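Local coordinates for protein CD180 antigen (Mus musculus, PDB 3T6Q) that probably cooperates with MD-1 and TLR4 in the innate immune response of B cells to bacterial lipopolysaccharide, leading to NF-kappa-B activation, at residues E132-G137 against K156-Q161; K468-Q473 against Q493-S498; T364-N369 against S390-A395; T551-Q556 against L579-D584; Y167-D172 against G193-A198. One frame throughout, in Å; residues are numbered along the deposited sequence. Where two conformers were deposited one is given.

How the interactions relate
Four of the five contacts join consecutive leucine-rich repeats and the fifth joins the solenoid to its C-terminal cap; each closes its own loop of 18 to 22 residues, and none overlaps another along the chain. First comes interaction 1, pairing strands of LRR 5 and LRR 6. Interaction 5 follows, joining LRR 6 to LRR 7; its centre lies about 19 Å from that of interaction 1. Interaction 3 ties LRR 12 to LRR 13, and interaction 2 ties LRR 16 to LRR 17, with about 26 Å between their centres. Interaction 4 comes last, where strand 551-553 meets that cap, its centre again about 26 Å from that of interaction 2. No two of the contacts touch.

Interaction 1 of 5, residues E132-G137 against K156-Q161; sequences ESLYLG and KVLDFQ
Glu132 O is gripped by two backbone donors of the next repeat, Lys156 N at 2.8 Å and Val157 N at 3.0 Å, both in the carbonyl plane. From there strands 133-135 and 157-159 run parallel, 6° apart: Leu134 N donates to Val157 O, Asp159 N to Leu134 O, and Leu136 N to Asp159 O (2.8 Å). On the face carrying Ser133 and Tyr135, the phenol ring leans across the neighbouring strand. Its CD1 rests 3.6 Å from Asp159 CB and its OH 3.7 Å from Val157 CG1, with ring and carboxylate planes 29° apart. Asp159 CG stands anti to the backbone N (chi1 -169°), and OD1 accepts from Gln161 N in an Asx turn (3.0 Å); a water held by Gly137 N gives OD1 a weak further bond. On the other face Leu134 and Leu158 lie side by side; just past the strands Leu136 CD1 reaches Phe160 CE1 at 3.6 Å, as expected of the apolar core of a leucine-rich-repeat solenoid. Strand 109-111 continues the ladder beyond 133-135, with Phe111 stacked on Tyr135, while strand 182-185 packs against Leu158 and Phe160 and supplies Asn185 to Asp159 OD2.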
# COMPACT_ATOMS: atom_id res chain seq x y z
N GLU A 132 11.79 6.71 -21.09
CA GLU A 132 12.13 8.07 -20.65
C GLU A 132 11.61 8.47 -19.26
O GLU A 132 12.30 9.18 -18.55
CB GLU A 132 11.59 9.09 -21.63
CG GLU A 132 12.21 8.93 -22.99
CD GLU A 132 11.84 10.05 -23.93
OE1 GLU A 132 12.25 9.98 -25.11
OE2 GLU A 132 11.16 11.01 -23.50
N SER A 133 10.41 8.01 -18.89
CA SER A 133 9.77 8.38 -17.60
C SER A 133 9.23 7.13 -16.93
O SER A 133 8.54 6.35 -17.57
CB SER A 133 8.58 9.30 -17.85
OG SER A 133 9.00 10.51 -18.42
N LEU A 134 9.49 6.98 -15.63
CA LEU A 134 8.89 5.90 -14.89
C LEU A 134 8.30 6.48 -13.59
O LEU A 134 9.07 6.97 -12.74
CB LEU A 134 9.99 4.89 -14.53
CG LEU A 134 9.65 3.40 -14.44
CD1 LEU A 134 10.57 2.64 -13.50
CD2 LEU A 134 8.19 3.00 -14.30
N TYR A 135 6.98 6.38 -13.41
CA TYR A 135 6.32 6.93 -12.21
C TYR A 135 5.89 5.77 -11.30
O TYR A 135 5.07 4.96 -11.68
CB TYR A 135 5.09 7.74 -12.64
CG TYR A 135 5.49 9.01 -13.38
CD1 TYR A 135 5.50 10.26 -12.72
CD2 TYR A 135 5.89 8.96 -14.70
CE1 TYR A 135 5.87 11.44 -13.40
CE2 TYR A 135 6.25 10.12 -15.39
CZ TYR A 135 6.26 11.34 -14.73
OH TYR A 135 6.62 12.50 -15.44
N LEU A 136 6.47 5.71 -10.12
CA LEU A 136 6.30 4.61 -9.19
C LEU A 136 5.74 5.12 -7.85
O LEU A 136 5.93 4.49 -6.83
CB LEU A 136 7.66 3.99 -8.99
CG LEU A 136 8.31 3.41 -10.30
CD1 LEU A 136 9.67 2.83 -9.95
CD2 LEU A 136 7.43 2.32 -10.91
N GLY A 137 5.10 6.28 -7.87
CA GLY A 137 4.62 6.93 -6.59
C GLY A 137 3.57 6.14 -5.82
O GLY A 137 2.84 5.32 -6.40
N LYS A 156 14.92 9.97 -18.23
CA LYS A 156 15.00 11.38 -17.79
C LYS A 156 14.17 11.70 -16.52
O LYS A 156 14.49 12.68 -15.82
CB LYS A 156 14.56 12.32 -18.89
CG LYS A 156 15.34 12.23 -20.20
CD LYS A 156 16.85 12.38 -19.97
CE LYS A 156 17.62 12.17 -21.29
NZ LYS A 156 19.09 12.15 -21.02
N VAL A 157 13.12 10.89 -16.24
CA VAL A 157 12.26 11.07 -15.00
C VAL A 157 12.11 9.77 -14.24
O VAL A 157 11.65 8.75 -14.79
CB VAL A 157 10.88 11.65 -15.35
CG1 VAL A 157 9.98 11.75 -14.12
CG2 VAL A 157 11.05 13.06 -15.95
N LEU A 158 12.53 9.76 -12.98
CA LEU A 158 12.32 8.63 -12.14
C LEU A 158 11.59 9.18 -10.91
O LEU A 158 12.18 9.92 -10.14
CB LEU A 158 13.64 8.04 -11.69
CG LEU A 158 13.92 6.54 -11.66
CD1 LEU A 158 15.04 6.15 -10.70
CD2 LEU A 158 12.70 5.60 -11.56
N ASP A 159 10.34 8.80 -10.72
CA ASP A 159 9.50 9.43 -9.71
C ASP A 159 9.04 8.44 -8.65
O ASP A 159 8.31 7.48 -8.96
CB ASP A 159 8.33 10.09 -10.43
CG ASP A 159 7.51 11.02 -9.52
OD1 ASP A 159 7.09 10.60 -8.42
OD2 ASP A 159 7.28 12.19 -9.92
N PHE A 160 9.45 8.67 -7.40
CA PHE A 160 9.11 7.82 -6.28
C PHE A 160 8.28 8.57 -5.22
O PHE A 160 8.32 8.21 -4.06
CB PHE A 160 10.36 7.27 -5.61
CG PHE A 160 11.19 6.32 -6.45
CD1 PHE A 160 10.90 4.94 -6.49
CD2 PHE A 160 12.34 6.78 -7.11
CE1 PHE A 160 11.71 4.06 -7.23
CE2 PHE A 160 13.15 5.90 -7.85
CZ PHE A 160 12.85 4.54 -7.90
N GLN A 161 7.54 9.61 -5.63
CA GLN A 161 6.80 10.44 -4.65
C GLN A 161 5.95 9.56 -3.71
O GLN A 161 5.27 8.66 -4.17
CB GLN A 161 5.87 11.40 -5.40
CG GLN A 161 4.96 12.18 -4.44
CD GLN A 161 4.35 13.45 -5.01
OE1 GLN A 161 3.30 13.90 -4.53
NE2 GLN A 161 5.01 14.06 -5.98
O HOH W 1 5.10 8.85 -9.35

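Interaction 2 of 5, residues K468-Q473 against Q493-S498; sequences KTNSLQ and QHAFTS
Asn470 ND2 approaches Ala495 O on a lone pair at 2.9 Å, nearly straight (170°) and with the acceptor in the amide plane, joining the loops of LRR 16 and LRR 17 in this leucine-rich-repeat solenoid. Its CG sits between the backbone N and the carbonyl carbon, which turns the amide toward the type I turn from His494 to Thr497. The other end of this amide is fixed too, since OD1 accepts from Leu472 N in an Asx turn, and ND2 also bonds to Gln467 O. Toward the interior, Leu472 and Phe496 lie side by side and point the same way, both also touching Leu481 of strand 480-482; Phe496 further packs on Ile466. Gln473, bent at chi2 (-92°), brings its amide to the same turn, but both it and Ser498 were modelled in two conformers, so its bonds are uncertain. In the conformer described, OE1 takes Ser498 N at 3.2 Å, the donor tilted from the carbonyl plane, while NE2 gives a bond to Lys468 O (3.0 Å) within its own segment and a weak one to His494 O. At the exposed margin Lys468 and His494 likewise run alongside each other, meeting through aliphatic carbon alone: Lys468 CG lies 4.0 Å from His494 CB.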
# COMPACT_ATOMS: atom_id res chain seq x y z
N LYS A 468 -16.23 58.81 -30.72
CA LYS A 468 -15.18 58.99 -31.71
C LYS A 468 -13.87 59.38 -31.02
O LYS A 468 -12.82 58.90 -31.38
CB LYS A 468 -15.60 60.09 -32.70
CG LYS A 468 -14.55 60.38 -33.76
CD LYS A 468 -15.11 61.32 -34.83
CE LYS A 468 -14.00 61.78 -35.75
NZ LYS A 468 -14.50 61.95 -37.14
N THR A 469 -13.95 60.26 -30.01
CA THR A 469 -12.76 60.57 -29.22
C THR A 469 -12.75 59.73 -27.97
O THR A 469 -13.73 59.71 -27.19
CB THR A 469 -12.64 62.07 -28.86
OG1 THR A 469 -13.74 62.44 -28.05
CG2 THR A 469 -12.67 62.92 -30.12
N ASN A 470 -11.65 59.02 -27.78
CA ASN A 470 -11.52 58.14 -26.63
C ASN A 470 -10.01 57.95 -26.32
O ASN A 470 -9.16 58.41 -27.10
CB ASN A 470 -12.25 56.82 -26.94
CG ASN A 470 -11.67 56.11 -28.16
OD1 ASN A 470 -10.51 55.66 -28.14
ND2 ASN A 470 -12.47 55.99 -29.23
N SER A 471 -9.68 57.32 -25.20
CA SER A 471 -8.24 57.12 -24.87
C SER A 471 -7.45 56.24 -25.86
O SER A 471 -6.22 56.34 -25.90
CB SER A 471 -8.10 56.49 -23.49
OG SER A 471 -8.60 55.17 -23.56
N LEU A 472 -8.14 55.39 -26.63
CA LEU A 472 -7.48 54.37 -27.46
C LEU A 472 -6.87 54.90 -28.73
O LEU A 472 -5.98 54.26 -29.29
CB LEU A 472 -8.45 53.22 -27.81
CG LEU A 472 -9.21 52.57 -26.65
CD1 LEU A 472 -10.29 51.66 -27.24
CD2 LEU A 472 -8.27 51.75 -25.75
N GLN A 473 -7.34 56.05 -29.21
CA GLN A 473 -6.95 56.52 -30.54
C GLN A 473 -5.44 56.91 -30.64
O GLN A 473 -4.93 57.09 -31.75
CB GLN A 473 -7.88 57.66 -31.01
CG GLN A 473 -9.38 57.32 -31.12
CD GLN A 473 -9.81 56.81 -32.50
OE1 GLN A 473 -9.24 55.87 -33.02
NE2 GLN A 473 -10.86 57.43 -33.07
N GLN A 493 -18.95 54.42 -34.90
CA GLN A 493 -18.31 53.84 -36.09
C GLN A 493 -16.87 54.27 -36.34
O GLN A 493 -16.13 53.57 -37.07
CB GLN A 493 -19.12 54.17 -37.35
CG GLN A 493 -19.29 55.65 -37.63
CD GLN A 493 -19.89 55.90 -39.00
OE1 GLN A 493 -19.56 55.22 -39.98
NE2 GLN A 493 -20.77 56.89 -39.08
N HIS A 494 -16.48 55.42 -35.78
CA HIS A 494 -15.14 55.96 -35.95
C HIS A 494 -14.30 55.81 -34.72
O HIS A 494 -13.22 56.37 -34.66
CB HIS A 494 -15.17 57.44 -36.42
CG HIS A 494 -15.75 57.61 -37.80
ND1 HIS A 494 -15.21 57.03 -38.90
CD2 HIS A 494 -16.90 58.29 -38.23
CE1 HIS A 494 -15.97 57.33 -39.98
NE2 HIS A 494 -16.99 58.10 -39.56
N ALA A 495 -14.78 55.04 -33.73
CA ALA A 495 -14.07 54.89 -32.44
C ALA A 495 -12.65 54.29 -32.52
O ALA A 495 -11.81 54.56 -31.64
CB ALA A 495 -14.90 54.07 -31.46
N PHE A 496 -12.42 53.44 -33.51
CA PHE A 496 -11.19 52.65 -33.59
C PHE A 496 -10.44 52.97 -34.88
O PHE A 496 -9.51 52.23 -35.23
CB PHE A 496 -11.51 51.16 -33.61
CG PHE A 496 -12.21 50.64 -32.37
CD1 PHE A 496 -11.97 51.17 -31.10
CD2 PHE A 496 -13.09 49.56 -32.50
CE1 PHE A 496 -12.60 50.64 -29.97
CE2 PHE A 496 -13.71 49.02 -31.37
CZ PHE A 496 -13.46 49.56 -30.12
N THR A 497 -10.86 54.03 -35.59
CA THR A 497 -10.30 54.34 -36.92
C THR A 497 -8.76 54.55 -36.96
O THR A 497 -8.11 54.18 -37.94
CB THR A 497 -11.03 55.54 -37.59
OG1 THR A 497 -12.44 55.37 -37.46
CG2 THR A 497 -10.70 55.60 -39.09
N SER A 498 -8.20 55.15 -35.91
CA SER A 498 -6.75 55.35 -35.84
C SER A 498 -6.01 54.04 -35.58
O SER A 498 -4.81 53.94 -35.83
CB SER A 498 -6.39 56.38 -34.77
OG SER A 498 -6.92 56.02 -33.51

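Interaction 3 of 5, residues T364-N369 against S390-A395; sequences TSDCCN and SLKTEA
Cys367 N donates to Ser390 O at 3.0 Å and Cys368 N to Ala395 O at 2.9 Å, so two successive residues reach opposite ends of segment 390-395. The second bond falls on a lone pair in the carbonyl plane. Next to it Asn369 ND2 gives a bond to Glu394 O (3.0 Å), with the acceptor in the plane of the amide; OD1 of that amide is taken by Glu398 N. Ser390 N, at the other end, bonds to Thr364 O. Packing fills the middle: Leu391 CD2 lies 3.7 Å from Cys367 CB, and Ala395 CB sits 3.4 Å from Cys367 O. These are consecutive turns of the leucine-rich-repeat solenoid, LRR 12 and LRR 13. What shapes the first is a disulfide between neighbours, Cys367 SG to Cys368 SG, spanning a cis peptide. Cys367 SG is anti to its own N (chi1 -161°) and Cys368 SG anti to its carbonyl carbon, which brings the sulfurs together. Ahead of this pair Thr364 OG1 accepts from Asp366 N, an ST turn at the chain's corner. Farther out Asp366 and Lys392 cross at about a right angle, Asp366 OD2 3.5 Å from Lys392 CE, while the charged ends do not meet.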
# COMPACT_ATOMS: atom_id res chain seq x y z
N THR A 364 -1.43 53.52 -2.25
CA THR A 364 -0.63 54.74 -2.17
C THR A 364 -1.30 55.94 -2.86
O THR A 364 -2.01 55.78 -3.85
CB THR A 364 0.83 54.51 -2.71
OG1 THR A 364 1.61 55.71 -2.54
CG2 THR A 364 0.81 54.15 -4.18
N SER A 365 -1.03 57.13 -2.33
CA SER A 365 -1.46 58.40 -2.97
C SER A 365 -0.58 58.85 -4.17
O SER A 365 -0.94 59.79 -4.89
CB SER A 365 -1.44 59.53 -1.94
OG SER A 365 -0.10 59.93 -1.64
N ASP A 366 0.55 58.19 -4.38
CA ASP A 366 1.48 58.64 -5.45
C ASP A 366 2.43 57.51 -5.86
O ASP A 366 3.45 57.28 -5.21
CB ASP A 366 2.23 59.89 -4.94
CG ASP A 366 3.10 60.58 -6.00
OD1 ASP A 366 3.39 60.01 -7.08
OD2 ASP A 366 3.54 61.73 -5.72
N CYS A 367 2.10 56.81 -6.94
CA CYS A 367 2.90 55.67 -7.40
C CYS A 367 3.36 56.07 -8.80
O CYS A 367 2.66 56.86 -9.44
CB CYS A 367 2.01 54.40 -7.44
SG CYS A 367 2.92 52.81 -7.45
N CYS A 368 4.52 55.58 -9.30
CA CYS A 368 5.39 54.64 -8.62
C CYS A 368 6.86 55.07 -8.64
O CYS A 368 7.72 54.23 -8.42
CB CYS A 368 5.27 53.26 -9.27
SG CYS A 368 3.57 52.62 -9.39
N ASN A 369 7.14 56.35 -8.93
CA ASN A 369 8.52 56.86 -8.95
C ASN A 369 9.27 56.77 -7.65
O ASN A 369 10.44 56.41 -7.65
CB ASN A 369 8.54 58.30 -9.47
CG ASN A 369 7.93 58.38 -10.85
OD1 ASN A 369 8.37 57.62 -11.75
ND2 ASN A 369 6.88 59.21 -11.02
N SER A 390 -2.82 55.69 -6.80
CA SER A 390 -3.05 56.97 -7.49
C SER A 390 -1.84 57.21 -8.36
O SER A 390 -0.71 57.16 -7.87
CB SER A 390 -3.18 58.08 -6.45
OG SER A 390 -4.28 57.82 -5.59
N LEU A 391 -2.07 57.45 -9.64
CA LEU A 391 -0.97 57.68 -10.59
C LEU A 391 -1.07 59.10 -11.17
O LEU A 391 -2.12 59.48 -11.72
CB LEU A 391 -0.98 56.65 -11.73
CG LEU A 391 -1.21 55.18 -11.42
CD1 LEU A 391 -1.26 54.38 -12.71
CD2 LEU A 391 -0.11 54.65 -10.52
N LYS A 392 0.00 59.87 -11.03
CA LYS A 392 0.10 61.16 -11.72
C LYS A 392 0.77 60.98 -13.11
O LYS A 392 1.17 59.88 -13.47
CB LYS A 392 0.86 62.17 -10.86
CG LYS A 392 0.17 62.51 -9.53
CD LYS A 392 1.15 63.15 -8.55
CE LYS A 392 0.65 63.10 -7.10
NZ LYS A 392 -0.65 63.82 -6.91
N THR A 393 0.88 62.06 -13.89
CA THR A 393 1.53 61.96 -15.20
C THR A 393 2.96 61.42 -15.04
O THR A 393 3.65 61.76 -14.09
CB THR A 393 1.49 63.34 -15.91
OG1 THR A 393 0.17 63.54 -16.43
CG2 THR A 393 2.50 63.36 -17.09
N GLU A 394 3.38 60.56 -15.96
CA GLU A 394 4.72 59.95 -15.91
C GLU A 394 5.00 59.23 -14.59
O GLU A 394 6.01 59.48 -13.91
CB GLU A 394 5.82 60.95 -16.25
CG GLU A 394 6.97 60.24 -16.94
CD GLU A 394 8.07 61.20 -17.32
OE1 GLU A 394 8.94 60.80 -18.13
OE2 GLU A 394 8.07 62.33 -16.79
N ALA A 395 4.08 58.34 -14.25
CA ALA A 395 4.11 57.57 -13.04
C ALA A 395 5.23 56.51 -13.03
O ALA A 395 5.51 55.95 -11.98
CB ALA A 395 2.73 56.93 -12.83
O HOH W 2 -5.01 55.68 -3.82
O HOH W 3 2.40 59.30 -9.78

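Interaction 4 of 5, residues T551-Q556 against L579-D584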
# COMPACT_ATOMS: atom_id res chain seq x y z
N THR A 551 -11.92 35.38 -38.40
CA THR A 551 -12.70 34.56 -37.49
C THR A 551 -13.61 35.48 -36.68
O THR A 551 -13.14 36.50 -36.14
CB THR A 551 -11.76 33.79 -36.51
OG1 THR A 551 -10.96 32.89 -37.26
CG2 THR A 551 -12.55 32.94 -35.51
N ILE A 552 -14.90 35.13 -36.62
CA ILE A 552 -15.89 35.88 -35.86
C ILE A 552 -16.62 34.88 -34.96
O ILE A 552 -16.99 33.78 -35.42
CB ILE A 552 -16.92 36.52 -36.82
CG1 ILE A 552 -16.21 37.44 -37.80
CG2 ILE A 552 -17.99 37.31 -36.06
CD1 ILE A 552 -16.64 37.13 -39.20
N ASN A 553 -16.81 35.27 -33.70
CA ASN A 553 -17.58 34.48 -32.73
C ASN A 553 -18.87 35.24 -32.38
O ASN A 553 -18.82 36.31 -31.76
CB ASN A 553 -16.76 34.19 -31.47
CG ASN A 553 -17.37 33.10 -30.59
OD1 ASN A 553 -18.60 32.97 -30.49
ND2 ASN A 553 -16.52 32.32 -29.90
N LEU A 554 -20.00 34.67 -32.78
CA LEU A 554 -21.32 35.23 -32.52
C LEU A 554 -22.16 34.33 -31.61
O LEU A 554 -23.38 34.48 -31.53
CB LEU A 554 -22.04 35.43 -33.86
CG LEU A 554 -21.58 36.64 -34.65
CD1 LEU A 554 -21.96 36.46 -36.13
CD2 LEU A 554 -22.19 37.91 -34.02
N ARG A 555 -21.51 33.39 -30.91
CA ARG A 555 -22.26 32.54 -29.98
C ARG A 555 -23.01 33.37 -28.90
O ARG A 555 -22.61 34.51 -28.57
CB ARG A 555 -21.29 31.52 -29.34
CG ARG A 555 -20.49 32.09 -28.19
CD ARG A 555 -19.53 31.03 -27.66
NE ARG A 555 -20.26 30.08 -26.85
CZ ARG A 555 -19.78 28.90 -26.47
NH1 ARG A 555 -18.56 28.53 -26.82
NH2 ARG A 555 -20.52 28.10 -25.72
N GLN A 556 -24.13 32.81 -28.41
CA GLN A 556 -24.89 33.40 -27.31
C GLN A 556 -25.35 34.83 -27.64
O GLN A 556 -25.30 35.73 -26.79
CB GLN A 556 -24.09 33.31 -26.00
CG GLN A 556 -24.05 31.87 -25.46
CD GLN A 556 -23.18 31.70 -24.23
OE1 GLN A 556 -22.00 31.34 -24.34
NE2 GLN A 556 -23.74 31.95 -23.06
N LEU A 579 -16.29 31.31 -39.00
CA LEU A 579 -17.10 31.35 -37.78
C LEU A 579 -16.60 30.40 -36.72
O LEU A 579 -16.32 29.25 -37.02
CB LEU A 579 -18.61 31.12 -38.08
CG LEU A 579 -19.28 32.26 -38.90
CD1 LEU A 579 -20.48 31.75 -39.68
CD2 LEU A 579 -19.69 33.43 -38.03
N GLU A 580 -16.53 30.89 -35.49
CA GLU A 580 -16.08 30.12 -34.33
C GLU A 580 -17.27 29.80 -33.40
O GLU A 580 -18.14 30.65 -33.21
CB GLU A 580 -15.06 30.97 -33.57
CG GLU A 580 -14.47 30.31 -32.34
CD GLU A 580 -13.46 31.19 -31.62
OE1 GLU A 580 -12.26 30.98 -31.82
OE2 GLU A 580 -13.86 32.13 -30.90
N ASP A 581 -17.28 28.61 -32.80
CA ASP A 581 -18.38 28.18 -31.90
C ASP A 581 -19.77 28.23 -32.61
O ASP A 581 -20.76 28.66 -31.99
CB ASP A 581 -18.38 29.04 -30.62
CG ASP A 581 -17.16 28.78 -29.73
OD1 ASP A 581 -16.47 27.79 -30.00
OD2 ASP A 581 -16.86 29.55 -28.79
N THR A 582 -19.82 27.82 -33.88
CA THR A 582 -21.11 27.68 -34.59
C THR A 582 -22.13 26.76 -33.90
O THR A 582 -23.32 26.99 -34.03
CB THR A 582 -20.97 27.24 -36.05
OG1 THR A 582 -20.36 25.95 -36.10
CG2 THR A 582 -20.14 28.25 -36.81
N GLU A 583 -21.69 25.72 -33.17
CA GLU A 583 -22.61 24.88 -32.40
C GLU A 583 -23.33 25.57 -31.21
O GLU A 583 -24.33 25.04 -30.69
CB GLU A 583 -21.91 23.61 -31.89
CG GLU A 583 -21.32 22.72 -32.97
CD GLU A 583 -20.64 21.49 -32.38
OE1 GLU A 583 -20.21 21.56 -31.21
OE2 GLU A 583 -20.54 20.46 -33.08
N ASP A 584 -22.82 26.73 -30.78
CA ASP A 584 -23.51 27.53 -29.78
C ASP A 584 -24.03 28.86 -30.34
O ASP A 584 -24.25 29.81 -29.59
CB ASP A 584 -22.62 27.74 -28.55
CG ASP A 584 -22.08 26.42 -28.02
OD1 ASP A 584 -22.55 25.97 -26.96
OD2 ASP A 584 -21.20 25.82 -28.66
O HOH W 4 -20.31 32.14 -34.15
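Asp581 OD2 is approached from opposite faces of its carboxylate plane by Asn553 ND2 (3.0 Å) and Arg555 NH1 (2.8 Å). Both donors stand well out of that plane, one on each side, NH1 by 78°, although the oxygen lies near the plane of the guanidinium. Here strand 551-553 of the leucine-rich solenoid pairs in parallel with strand 579-580 of the C-terminal cap (LRRCT). Two acids share Arg555: Asp581 at the edge in a salt bridge with a true N-H bond, and Asp584 stacked over one face with planes 27° apart. No N-H points at the Asp584 carboxylate, so that pairing is of charges only and, resting on one of two conformers, less certain. Arg555 reaches both with CG between the backbone N and the carbonyl carbon (chi1 81°) and a bend at chi3. Asn553 is gripped at both ends of its amide. OD1 accepts from Arg555 N, an Asx turn, while ND2 also meets the anti lone pair of Glu580 OE2 at 2.8 Å; that oxygen also bonds Tyr527 OH. Backbone bonds are few: Glu580 N to Ile552 O at 2.9 Å and Gln556 N to Asp584 O. On the apolar side Leu579 CD2 packs on Leu554 CD1, covered by helix 566-574 through Trp571, Phe568 and Tyr572. A water between the segments accepts from Leu554 N at 2.9 Å and donates to Glu580 O at 2.8 Å.

Interaction 5 of 5, residues Y167-D172 against G193-A198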
# COMPACT_ATOMS: atom_id res chain seq x y z
N TYR A 167 16.71 5.42 2.90
CA TYR A 167 18.16 5.35 2.78
C TYR A 167 18.58 5.28 1.32
O TYR A 167 17.96 4.59 0.52
CB TYR A 167 18.72 4.11 3.51
CG TYR A 167 20.22 4.14 3.69
CD1 TYR A 167 20.81 4.92 4.69
CD2 TYR A 167 21.05 3.38 2.86
CE1 TYR A 167 22.19 4.95 4.86
CE2 TYR A 167 22.42 3.39 3.03
CZ TYR A 167 22.98 4.18 4.02
OH TYR A 167 24.34 4.17 4.17
N LEU A 168 19.65 5.99 0.99
CA LEU A 168 20.20 5.94 -0.36
C LEU A 168 21.66 5.47 -0.24
O LEU A 168 22.48 6.10 0.45
CB LEU A 168 20.12 7.32 -1.01
CG LEU A 168 18.75 8.03 -1.15
CD1 LEU A 168 18.96 9.47 -1.63
CD2 LEU A 168 17.90 7.31 -2.16
N SER A 169 21.98 4.35 -0.88
CA SER A 169 23.33 3.78 -0.69
C SER A 169 24.13 4.05 -1.96
O SER A 169 23.55 4.43 -2.98
CB SER A 169 23.25 2.27 -0.45
OG SER A 169 22.84 1.64 -1.66
N LYS A 170 25.44 3.82 -1.91
CA LYS A 170 26.28 3.84 -3.11
C LYS A 170 25.76 2.94 -4.22
O LYS A 170 25.68 3.32 -5.39
CB LYS A 170 27.70 3.38 -2.76
CG LYS A 170 28.59 4.42 -2.11
CD LYS A 170 29.95 3.80 -1.79
CE LYS A 170 31.03 4.85 -1.70
NZ LYS A 170 32.35 4.18 -1.58
N GLU A 171 25.41 1.71 -3.84
CA GLU A 171 24.88 0.72 -4.79
C GLU A 171 23.62 1.20 -5.47
O GLU A 171 23.49 1.08 -6.70
CB GLU A 171 24.58 -0.57 -4.03
CG GLU A 171 24.88 -1.81 -4.82
CD GLU A 171 25.35 -2.94 -3.92
OE1 GLU A 171 24.54 -3.38 -3.07
OE2 GLU A 171 26.52 -3.37 -4.07
N ASP A 172 22.69 1.74 -4.68
CA ASP A 172 21.46 2.37 -5.23
C ASP A 172 21.81 3.40 -6.28
O ASP A 172 21.25 3.39 -7.38
CB ASP A 172 20.68 3.10 -4.11
CG ASP A 172 20.13 2.15 -3.04
OD1 ASP A 172 19.99 0.95 -3.35
OD2 ASP A 172 19.80 2.63 -1.91
N GLY A 193 19.16 8.60 6.02
CA GLY A 193 20.62 8.50 5.83
C GLY A 193 20.97 8.39 4.37
O GLY A 193 20.18 7.90 3.57
N ILE A 194 22.17 8.84 4.02
CA ILE A 194 22.73 8.71 2.68
C ILE A 194 24.18 8.22 2.88
O ILE A 194 24.93 8.76 3.71
CB ILE A 194 22.71 10.07 1.92
CG1 ILE A 194 21.25 10.54 1.70
CG2 ILE A 194 23.42 9.94 0.56
CD1 ILE A 194 21.13 11.90 1.04
N GLU A 195 24.55 7.17 2.17
CA GLU A 195 25.87 6.56 2.35
C GLU A 195 26.93 7.55 1.89
O GLU A 195 26.81 8.05 0.78
CB GLU A 195 25.99 5.28 1.53
CG GLU A 195 27.17 4.41 1.98
CD GLU A 195 27.32 3.10 1.22
OE1 GLU A 195 28.31 2.40 1.51
OE2 GLU A 195 26.50 2.77 0.34
N PRO A 196 27.93 7.87 2.74
CA PRO A 196 29.00 8.77 2.29
C PRO A 196 29.59 8.28 0.98
O PRO A 196 29.85 7.09 0.83
CB PRO A 196 30.03 8.65 3.43
CG PRO A 196 29.17 8.47 4.63
CD PRO A 196 28.10 7.51 4.15
N GLY A 197 29.73 9.17 0.02
CA GLY A 197 30.28 8.80 -1.27
C GLY A 197 29.25 8.46 -2.31
O GLY A 197 29.59 8.39 -3.50
N ALA A 198 27.99 8.28 -1.89
CA ALA A 198 26.92 7.89 -2.83
C ALA A 198 26.69 8.92 -3.92
O ALA A 198 26.28 8.56 -5.02
CB ALA A 198 25.61 7.57 -2.10
O HOH W 5 33.18 6.93 0.00
O HOH W 6 26.32 0.60 -1.18
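Glu195 and Lys170 meet through a backbone-to-carboxylate hydrogen bond: Lys170 N donates to Glu195 OE2 at 2.7 Å, from the anti side and 33° out of the carboxylate plane. A water joins in, taking Glu171 N and donating to the same oxygen at 2.7 Å. The glutamate gets there fully extended, its CG anti to the backbone N (chi1 -164°). Two backbone bonds pair the short parallel strands 167-168 and 193-194: Glu195 N to Leu168 O is short and nearly straight (2.9 Å, 170°), whereas Leu168 N to Gly193 O is longer, at 3.3 Å. Ser169 is the N-cap of helix 170-174, and the capping box closes both ways, Asp172 N to Ser169 OG and Ser169 N to Asp172 OD2. Among van der Waals contacts, the Tyr167 ring lies obliquely against the Gly193 peptide, CD1 3.2 Å from Gly193 O, and its OH comes 3.3 Å from Glu195 CB. The apolar Leu168 and Ile194 run side by side toward the solenoid interior. The Lys170 and Glu195 side chains cross at about a right angle, their charged ends not in contact, and Lys170 then passes along the type II turn 195-198. These strands link LRR 6 with LRR 7 on the convex side of the horseshoe. A carboxylate at the first N-H groups of a helix faces its dipole, so Glu195 of LRR 7 probably adds a favourable charge at the helix start that Ser169 caps.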